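Local coordinates for protein O-ureido-L-serine synthase (Streptomyces lavendulae, PDB 3X44) that makes O-ureido-L-serine from O-acetyl-L-serine and hydroxyurea on the pathway to the antibiotic D-cycloserine, using pyridoxal 5'-phosphate, and prefers sulfide, which gives L-cysteine, at residues 170-176 with 196-202; 204-210 with 239-244; 269-273 with 286-290. The protein carries 1 engineered substitution. All coordinates share one frame; numbering follows the deposited sequence.

Interaction 1 (170-176 with 196-202); sequences DHFVTGF and VRVVALE. With PUS ((E)-O-(carbamoylamino)-N-({3-hydroxy-2-methyl-5-[(phosphonooxy)methyl]pyridin-4-yl}methylidene)-L-serine), chain C.
Phe172 and Val199 meet in a parallel strand pair: Phe172 N gives to Arg197 O at 2.9 Å, and Phe172 O accepts from Val199 N at 2.9 Å with an N-H...O angle of 165°. Five such bonds run from Asp170 to Leu201, and the axes of 171-174 and 197-202 lie 4.8 Å apart, 18° from parallel. On one face His171 and Arg197 point the same way, His171 ND1, buried and without a partner in the model, lying 3.7 Å from Arg197 CB, while the guanidinium reaches Asp238 in a salt bridge. Farther along, Val173 CG1 touches Leu201 CD2 at 4.1 Å, the side chains crossing nearly at right angles. Past the last rung a water accepts from Phe176 N and donates to Leu201 O at 2.6 Å. With its CG between backbone N and carbonyl carbon (chi1 67°), Phe176 turns its ring obliquely to Glu202, CZ 3.5 Å from OE1, which accepts from Leu209 N. Phe176 CA lies 3.4 Å from O3P of PUS, placing the loop after the strand at the phosphate. In this right-handed beta-alpha-beta unit helix 180-192 covers Phe172 and Val198, helix 264-278 packs on His171 and Val199, and strand 285-290 borders 171-174.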
loop_
_atom_site.group_PDB
_atom_site.type_symbol
_atom_site.label_atom_id
_atom_site.label_comp_id
_atom_site.label_asym_id
_atom_site.label_seq_id
_atom_site.Cartn_x
_atom_site.Cartn_y
_atom_site.Cartn_z
ATOM N N ASP A 170 -1.647 24.002 5.802
ATOM C CA ASP A 170 -1.837 25.169 6.662
ATOM C C ASP A 170 -2.712 24.990 7.898
ATOM O O ASP A 170 -2.438 25.588 8.937
ATOM C CB ASP A 170 -2.398 26.322 5.831
ATOM C CG ASP A 170 -1.489 26.701 4.691
ATOM O OD1 ASP A 170 -0.388 27.220 4.964
ATOM O OD2 ASP A 170 -1.870 26.469 3.528
ATOM N N HIS A 171 -3.776 24.197 7.789
ATOM C CA HIS A 171 -4.671 23.977 8.928
ATOM C C HIS A 171 -5.096 22.526 9.069
ATOM O O HIS A 171 -5.343 21.848 8.073
ATOM C CB HIS A 171 -5.947 24.805 8.794
ATOM C CG HIS A 171 -5.721 26.204 8.324
ATOM N ND1 HIS A 171 -5.675 27.278 9.188
ATOM C CD2 HIS A 171 -5.547 26.710 7.081
ATOM C CE1 HIS A 171 -5.480 28.386 8.493
ATOM N NE2 HIS A 171 -5.399 28.068 7.213
ATOM N N PHE A 172 -5.177 22.067 10.315
ATOM C CA PHE A 172 -5.624 20.716 10.635
ATOM C C PHE A 172 -6.915 20.916 11.433
ATOM O O PHE A 172 -6.910 21.553 12.487
ATOM C CB PHE A 172 -4.590 19.985 11.493
ATOM C CG PHE A 172 -5.064 18.654 12.006
ATOM C CD1 PHE A 172 -5.329 17.608 11.124
ATOM C CD2 PHE A 172 -5.266 18.452 13.364
ATOM C CE1 PHE A 172 -5.789 16.380 11.587
ATOM C CE2 PHE A 172 -5.726 17.227 13.840
ATOM C CZ PHE A 172 -5.988 16.188 12.948
ATOM N N VAL A 173 -8.022 20.368 10.949
ATOM C CA VAL A 173 -9.296 20.565 11.632
ATOM C C VAL A 173 -9.923 19.324 12.236
ATOM O O VAL A 173 -10.065 18.301 11.575
ATOM C CB VAL A 173 -10.322 21.200 10.681
ATOM C CG1 VAL A 173 -11.563 21.596 11.451
ATOM C CG2 VAL A 173 -9.703 22.405 9.979
ATOM N N THR A 174 -10.321 19.428 13.494
ATOM C CA THR A 174 -10.945 18.302 14.166
ATOM C C THR A 174 -11.825 18.727 15.331
ATOM O O THR A 174 -11.641 19.797 15.915
ATOM C CB THR A 174 -9.882 17.325 14.724
ATOM O OG1 THR A 174 -10.534 16.266 15.445
ATOM C CG2 THR A 174 -8.938 18.058 15.671
ATOM N N GLY A 175 -12.796 17.885 15.652
ATOM C CA GLY A 175 -13.644 18.154 16.795
ATOM C C GLY A 175 -13.063 17.245 17.864
ATOM O O GLY A 175 -11.947 16.737 17.697
ATOM N N PHE A 176 -13.783 17.025 18.956
ATOM C CA PHE A 176 -13.270 16.134 19.979
ATOM C C PHE A 176 -14.306 15.584 20.936
ATOM O O PHE A 176 -15.306 16.231 21.242
ATOM C CB PHE A 176 -12.143 16.816 20.766
ATOM C CG PHE A 176 -12.588 17.974 21.609
ATOM C CD1 PHE A 176 -13.189 17.762 22.846
ATOM C CD2 PHE A 176 -12.361 19.284 21.190
ATOM C CE1 PHE A 176 -13.554 18.833 23.657
ATOM C CE2 PHE A 176 -12.722 20.371 21.994
ATOM C CZ PHE A 176 -13.318 20.143 23.231
ATOM N N VAL A 196 1.665 24.590 11.071
ATOM C CA VAL A 196 0.281 24.174 10.859
ATOM C C VAL A 196 -0.612 24.645 12.006
ATOM O O VAL A 196 -0.281 24.450 13.179
ATOM C CB VAL A 196 0.166 22.637 10.756
ATOM C CG1 VAL A 196 -1.289 22.235 10.555
ATOM C CG2 VAL A 196 1.021 22.122 9.606
ATOM N N ARG A 197 -1.743 25.260 11.664
ATOM C CA ARG A 197 -2.684 25.743 12.668
ATOM C C ARG A 197 -3.613 24.610 13.072
ATOM O O ARG A 197 -4.306 24.033 12.232
ATOM C CB ARG A 197 -3.512 26.919 12.124
ATOM C CG ARG A 197 -2.763 28.253 12.122
ATOM C CD ARG A 197 -3.713 29.448 12.146
ATOM N NE ARG A 197 -4.158 29.772 13.498
ATOM C CZ ARG A 197 -3.479 30.534 14.352
ATOM N NH1 ARG A 197 -2.315 31.057 13.994
ATOM N NH2 ARG A 197 -3.964 30.772 15.565
ATOM N N VAL A 198 -3.613 24.291 14.361
ATOM C CA VAL A 198 -4.457 23.232 14.887
ATOM C C VAL A 198 -5.782 23.835 15.331
ATOM O O VAL A 198 -5.852 24.571 16.316
ATOM C CB VAL A 198 -3.779 22.508 16.078
ATOM C CG1 VAL A 198 -4.758 21.539 16.725
ATOM C CG2 VAL A 198 -2.541 21.752 15.588
ATOM N N VAL A 199 -6.835 23.511 14.588
ATOM C CA VAL A 199 -8.172 24.027 14.852
ATOM C C VAL A 199 -9.085 22.992 15.495
ATOM O O VAL A 199 -9.403 21.973 14.883
ATOM C CB VAL A 199 -8.829 24.510 13.531
ATOM C CG1 VAL A 199 -10.204 25.089 13.800
ATOM C CG2 VAL A 199 -7.928 25.543 12.856
ATOM N N ALA A 200 -9.517 23.265 16.722
ATOM C CA ALA A 200 -10.414 22.353 17.439
ATOM C C ALA A 200 -11.772 23.015 17.616
ATOM O O ALA A 200 -11.874 24.099 18.184
ATOM C CB ALA A 200 -9.827 21.986 18.808
ATOM N N LEU A 201 -12.817 22.368 17.121
ATOM C CA LEU A 201 -14.148 22.935 17.247
ATOM C C LEU A 201 -14.979 22.202 18.288
ATOM O O LEU A 201 -14.686 21.060 18.643
ATOM C CB LEU A 201 -14.868 22.898 15.893
ATOM C CG LEU A 201 -15.043 21.517 15.258
ATOM C CD1 LEU A 201 -16.398 20.943 15.641
ATOM C CD2 LEU A 201 -14.922 21.633 13.747
ATOM N N GLU A 202 -16.004 22.883 18.785
ATOM C CA GLU A 202 -16.926 22.314 19.753
ATOM C C GLU A 202 -18.315 22.658 19.225
ATOM O O GLU A 202 -18.465 23.585 18.425
ATOM C CB GLU A 202 -16.749 22.958 21.131
ATOM C CG GLU A 202 -15.323 23.205 21.558
ATOM C CD GLU A 202 -15.251 23.710 22.992
ATOM O OE1 GLU A 202 -15.432 22.890 23.918
ATOM O OE2 GLU A 202 -15.023 24.925 23.193
HETATM N N PUS C . -16.297 8.837 20.054
HETATM C CA PUS C . -16.011 8.218 21.411
HETATM C CB PUS C . -16.128 9.277 22.565
HETATM O OG PUS C . -17.506 9.866 22.584
HETATM N ND PUS C . -17.902 10.221 23.927
HETATM C CE PUS C . -18.267 11.493 24.202
HETATM N NZ2 PUS C . -17.901 12.494 23.381
HETATM O OZ1 PUS C . -18.911 11.732 25.173
HETATM C C PUS C . -17.020 7.075 21.655
HETATM O O PUS C . -17.568 6.564 20.719
HETATM O OT PUS C . -17.253 6.696 22.778
HETATM C C2 PUS C . -17.236 10.786 16.168
HETATM C C3 PUS C . -16.894 10.017 17.378
HETATM C C4 PUS C . -15.842 10.525 18.267
HETATM C C5 PUS C . -15.148 11.766 17.904
HETATM C C6 PUS C . -15.553 12.457 16.669
HETATM C C2A PUS C . -18.335 10.319 15.257
HETATM C C4A PUS C . -15.580 9.884 19.612
HETATM C C5A PUS C . -14.043 12.343 18.774
HETATM N N1 PUS C . -16.560 11.952 15.875
HETATM O O3 PUS C . -17.497 8.838 17.624
HETATM O O1P PUS C . -12.490 10.856 20.938
HETATM O O2P PUS C . -10.624 11.124 19.512
HETATM O O3P PUS C . -11.806 13.038 20.279
HETATM O O4P PUS C . -12.817 11.546 18.653
HETATM P P PUS C . -11.936 11.644 19.853
HETATM O O HOH W 1 -15.885 18.862 19.233
#

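Interaction 2 (204-210 with 239-244); sequences SNAAMLA and LVTMDE
Asn205 carries CG between its backbone N and carbonyl carbon (chi1 42°), and Glu244 holds its CG likewise (chi1 56°) and is extended beyond; these torsions bring amide and carboxylate together with their planes 82° apart. Asn205 ND2 donates to Glu244 OE2 at 3.2 Å, a weak bond although nearly straight, and that oxygen also accepts from Gln218 N. A water donates to Asn205 OD1 at 2.7 Å and accepts from Glu244 N, so the asparagine reaches Glu244 by one weak direct bond and one water bridge. Ser204 N donates to Met242 O at 2.8 Å from well above the carbonyl plane. The two segments belong to a beta-alpha-beta connection in which 204-210 leaves strand 197-203 and strand 238-242 returns beside it, at the edge of the six-stranded sheet within this chain. Asp243 occupies the N-cap of helix 244-257, where its OD1 meets Thr246 OG1. Toward the other end contacts turn apolar: Leu239 CD2 lies 3.9 Å from Ala210 CB and 4.0 Å from Leu209 CG, the two leucines crossing at a slant. Leu209 N and Ala210 N, at the start of the short, weakly bonded helix 208-211, donate to the two carboxylate oxygens of Glu202.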
loop_
_atom_site.group_PDB
_atom_site.type_symbol
_atom_site.label_atom_id
_atom_site.label_comp_id
_atom_site.label_asym_id
_atom_site.label_seq_id
_atom_site.Cartn_x
_atom_site.Cartn_y
_atom_site.Cartn_z
ATOM N N SER A 204 -21.838 24.359 18.963
ATOM C CA SER A 204 -22.294 25.669 19.419
ATOM C C SER A 204 -22.975 25.566 20.778
ATOM O O SER A 204 -22.845 26.457 21.616
ATOM C CB SER A 204 -23.297 26.269 18.426
ATOM O OG SER A 204 -22.691 26.563 17.180
ATOM N N ASN A 205 -23.706 24.473 20.984
ATOM C CA ASN A 205 -24.439 24.266 22.230
ATOM C C ASN A 205 -23.708 23.440 23.291
ATOM O O ASN A 205 -24.296 23.064 24.304
ATOM C CB ASN A 205 -25.809 23.633 21.934
ATOM C CG ASN A 205 -25.746 22.538 20.875
ATOM O OD1 ASN A 205 -24.742 22.373 20.182
ATOM N ND2 ASN A 205 -26.835 21.785 20.745
ATOM N N ALA A 206 -22.428 23.166 23.074
ATOM C CA ALA A 206 -21.670 22.393 24.052
ATOM C C ALA A 206 -20.216 22.841 24.102
ATOM O O ALA A 206 -19.292 22.024 24.038
ATOM C CB ALA A 206 -21.761 20.901 23.730
ATOM N N ALA A 207 -20.020 24.151 24.218
ATOM C CA ALA A 207 -18.679 24.724 24.286
ATOM C C ALA A 207 -18.157 24.563 25.711
ATOM O O ALA A 207 -18.051 25.533 26.469
ATOM C CB ALA A 207 -18.721 26.190 23.895
ATOM N N MET A 208 -17.851 23.319 26.063
ATOM C CA MET A 208 -17.350 22.971 27.387
ATOM C C MET A 208 -15.964 23.550 27.670
ATOM O O MET A 208 -15.723 24.105 28.739
ATOM C CB MET A 208 -17.318 21.443 27.529
ATOM C CG MET A 208 -17.050 20.930 28.938
ATOM S SD MET A 208 -18.400 21.295 30.076
ATOM C CE MET A 208 -17.631 22.482 31.124
ATOM N N LEU A 209 -15.054 23.420 26.713
ATOM C CA LEU A 209 -13.693 23.914 26.882
ATOM C C LEU A 209 -13.580 25.429 26.759
ATOM O O LEU A 209 -12.838 26.065 27.510
ATOM C CB LEU A 209 -12.771 23.250 25.858
ATOM C CG LEU A 209 -11.267 23.494 25.968
ATOM C CD1 LEU A 209 -10.759 23.063 27.345
ATOM C CD2 LEU A 209 -10.559 22.713 24.871
ATOM N N ALA A 210 -14.317 26.004 25.814
ATOM C CA ALA A 210 -14.274 27.444 25.596
ATOM C C ALA A 210 -14.990 28.238 26.681
ATOM O O ALA A 210 -14.439 29.207 27.211
ATOM C CB ALA A 210 -14.858 27.784 24.225
ATOM N N LEU A 239 -9.573 27.618 18.834
ATOM C CA LEU A 239 -10.692 26.950 19.498
ATOM C C LEU A 239 -11.966 27.656 19.011
ATOM O O LEU A 239 -12.237 28.799 19.386
ATOM C CB LEU A 239 -10.555 27.080 21.023
ATOM C CG LEU A 239 -11.635 26.416 21.887
ATOM C CD1 LEU A 239 -11.756 24.942 21.530
ATOM C CD2 LEU A 239 -11.285 26.583 23.369
ATOM N N VAL A 240 -12.733 26.970 18.166
ATOM C CA VAL A 240 -13.951 27.528 17.582
ATOM C C VAL A 240 -15.200 26.697 17.863
ATOM O O VAL A 240 -15.131 25.648 18.509
ATOM C CB VAL A 240 -13.802 27.640 16.053
ATOM C CG1 VAL A 240 -12.628 28.539 15.707
ATOM C CG2 VAL A 240 -13.587 26.247 15.457
ATOM N N THR A 241 -16.340 27.181 17.372
ATOM C CA THR A 241 -17.607 26.481 17.529
ATOM C C THR A 241 -18.222 26.210 16.164
ATOM O O THR A 241 -17.844 26.821 15.164
ATOM C CB THR A 241 -18.633 27.299 18.336
ATOM O OG1 THR A 241 -18.775 28.599 17.750
ATOM C CG2 THR A 241 -18.206 27.418 19.786
ATOM N N MET A 242 -19.169 25.285 16.140
ATOM C CA MET A 242 -19.886 24.914 14.927
ATOM C C MET A 242 -21.254 24.410 15.381
ATOM O O MET A 242 -21.348 23.579 16.288
ATOM C CB MET A 242 -19.140 23.812 14.169
ATOM C CG MET A 242 -19.913 23.235 12.981
ATOM S SD MET A 242 -20.481 24.502 11.803
ATOM C CE MET A 242 -18.909 25.184 11.250
ATOM N N ASP A 243 -22.312 24.923 14.765
ATOM C CA ASP A 243 -23.657 24.514 15.134
ATOM C C ASP A 243 -24.012 23.198 14.447
ATOM O O ASP A 243 -23.601 22.939 13.313
ATOM C CB ASP A 243 -24.662 25.610 14.768
ATOM C CG ASP A 243 -24.827 25.766 13.279
ATOM O OD1 ASP A 243 -23.990 26.452 12.665
ATOM O OD2 ASP A 243 -25.790 25.193 12.726
ATOM N N GLU A 244 -24.793 22.377 15.138
ATOM C CA GLU A 244 -25.170 21.069 14.626
ATOM C C GLU A 244 -25.885 21.057 13.283
ATOM O O GLU A 244 -25.639 20.174 12.471
ATOM C CB GLU A 244 -26.003 20.320 15.670
ATOM C CG GLU A 244 -27.249 21.049 16.145
ATOM C CD GLU A 244 -27.814 20.440 17.411
ATOM O OE1 GLU A 244 -29.034 20.569 17.652
ATOM O OE2 GLU A 244 -27.037 19.821 18.166
HETATM O O HOH W 2 -25.249 23.264 17.659
#

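Interaction 3 (269-273 with 286-290); sequences TVATA and LLAML
Val270 and Leu290 approach each other at a slant, CG2 of the valine reaching CD2 of the leucine at 3.5 Å, and this is the shortest apolar side-chain pair of a helix-on-sheet contact. The layering is that of the alpha/beta fold of type II pyridoxal-phosphate enzymes: helix 264-278 packs on one face of the sheet that contains strand 285-290, and the short axes of 269-273 and 286-290 are 7.7 Å apart, with directions 163° apart and therefore close to antiparallel. This spacing is consistent with the small side chains of Ala288 and Ala273 facing each other. Ala288 CB points at the helix and meets Ala273 CB at 4.3 Å; Val270 CG2 lies 4.3 Å from Ala288 CB as well. Leu286 reaches the helix from the other end of the strand, its CD2 lying 3.6 Å from Ala273 O. Val270 is flanked in addition by Val31 of strand 28-33 and by Thr250 and Leu254 of helix 244-257; all seven touching residues are buried. The polar element sits at Thr269. Its hydroxyl lies between its own backbone N and carbonyl carbon (chi1 60°), a rotation that sets it within reach of two acceptors: Ala266 O one turn earlier in the helix, and a strand carbonyl. Which of these takes the proton is not settled, but the hydroxyl oxygen Thr269 OG1 stands 2.6 Å from Met289 O.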
loop_
_atom_site.group_PDB
_atom_site.type_symbol
_atom_site.label_atom_id
_atom_site.label_comp_id
_atom_site.label_asym_id
_atom_site.label_seq_id
_atom_site.Cartn_x
_atom_site.Cartn_y
_atom_site.Cartn_z
ATOM N N THR A 269 -16.444 19.268 11.023
ATOM C CA THR A 269 -15.057 19.609 10.708
ATOM C C THR A 269 -14.932 20.222 9.313
ATOM O O THR A 269 -14.261 21.236 9.133
ATOM C CB THR A 269 -14.130 18.375 10.804
ATOM O OG1 THR A 269 -14.574 17.369 9.887
ATOM C CG2 THR A 269 -14.148 17.804 12.216
ATOM N N VAL A 270 -15.582 19.611 8.330
ATOM C CA VAL A 270 -15.538 20.141 6.976
ATOM C C VAL A 270 -16.118 21.555 6.940
ATOM O O VAL A 270 -15.550 22.448 6.303
ATOM C CB VAL A 270 -16.329 19.254 6.011
ATOM C CG1 VAL A 270 -16.419 19.922 4.631
ATOM C CG2 VAL A 270 -15.661 17.893 5.914
ATOM N N ALA A 271 -17.253 21.741 7.618
ATOM C CA ALA A 271 -17.932 23.033 7.688
ATOM C C ALA A 271 -16.976 24.087 8.232
ATOM O O ALA A 271 -16.833 25.175 7.669
ATOM C CB ALA A 271 -19.165 22.930 8.590
ATOM N N THR A 272 -16.309 23.749 9.327
ATOM C CA THR A 272 -15.359 24.663 9.937
ATOM C C THR A 272 -14.249 24.987 8.948
ATOM O O THR A 272 -13.895 26.152 8.760
ATOM C CB THR A 272 -14.742 24.048 11.201
ATOM O OG1 THR A 272 -15.706 24.099 12.263
ATOM C CG2 THR A 272 -13.489 24.814 11.617
ATOM N N ALA A 273 -13.707 23.946 8.316
ATOM C CA ALA A 273 -12.631 24.111 7.347
ATOM C C ALA A 273 -13.053 25.014 6.190
ATOM O O ALA A 273 -12.270 25.851 5.724
ATOM C CB ALA A 273 -12.201 22.747 6.810
ATOM N N LEU A 286 -6.056 22.906 3.646
ATOM C CA LEU A 286 -6.630 22.473 4.913
ATOM C C LEU A 286 -6.973 20.995 4.924
ATOM O O LEU A 286 -7.342 20.434 3.897
ATOM C CB LEU A 286 -7.901 23.272 5.205
ATOM C CG LEU A 286 -7.774 24.794 5.171
ATOM C CD1 LEU A 286 -8.146 25.325 3.780
ATOM C CD2 LEU A 286 -8.688 25.383 6.234
ATOM N N LEU A 287 -6.852 20.377 6.098
ATOM C CA LEU A 287 -7.168 18.965 6.281
ATOM C C LEU A 287 -8.223 18.812 7.374
ATOM O O LEU A 287 -8.050 19.318 8.489
ATOM C CB LEU A 287 -5.922 18.182 6.682
ATOM C CG LEU A 287 -6.167 16.712 7.034
ATOM C CD1 LEU A 287 -6.568 15.954 5.759
ATOM C CD2 LEU A 287 -4.912 16.102 7.652
ATOM N N ALA A 288 -9.304 18.102 7.053
ATOM C CA ALA A 288 -10.397 17.871 7.991
ATOM C C ALA A 288 -10.612 16.383 8.264
ATOM O O ALA A 288 -10.577 15.558 7.344
ATOM C CB ALA A 288 -11.691 18.481 7.446
ATOM N N MET A 289 -10.837 16.049 9.533
ATOM C CA MET A 289 -11.075 14.667 9.932
ATOM C C MET A 289 -12.542 14.288 9.753
ATOM O O MET A 289 -13.432 15.048 10.119
ATOM C CB MET A 289 -10.709 14.462 11.405
ATOM C CG MET A 289 -9.252 14.689 11.740
ATOM S SD MET A 289 -8.211 13.395 11.048
ATOM C CE MET A 289 -8.807 11.949 11.939
ATOM N N LEU A 290 -12.784 13.114 9.175
ATOM C CA LEU A 290 -14.134 12.590 8.990
ATOM C C LEU A 290 -14.087 11.301 9.820
ATOM O O LEU A 290 -13.662 10.244 9.342
ATOM C CB LEU A 290 -14.413 12.269 7.515
ATOM C CG LEU A 290 -14.061 13.304 6.435
ATOM C CD1 LEU A 290 -14.693 12.858 5.124
ATOM C CD2 LEU A 290 -14.543 14.702 6.823
#

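Overall arrangement
Interactions 1 and 3 are buried, their centres about 8 Å apart, whereas interaction 2 is at the surface, its centre about 13 and 15 Å from theirs. All three reach one sheet. Strand 171-174 pairs with 285-290 through Val173 N to Leu287 O at 2.7 Å, and 197-203 with 238-242 through Glu202 N to Val240 O at 2.9 Å. Chemistry follows position: main-chain rungs join strands in interaction 1, alanines and branched apolar side chains, with one threonine hydroxyl, seat a helix on the sheet in interaction 3, and interaction 2 mixes water, amide and carboxylate with a small apolar patch of Leu209, Ala210 and Leu239. Helix 264-278 is common ground, since Thr272 touches Leu201, Val240 and Met242.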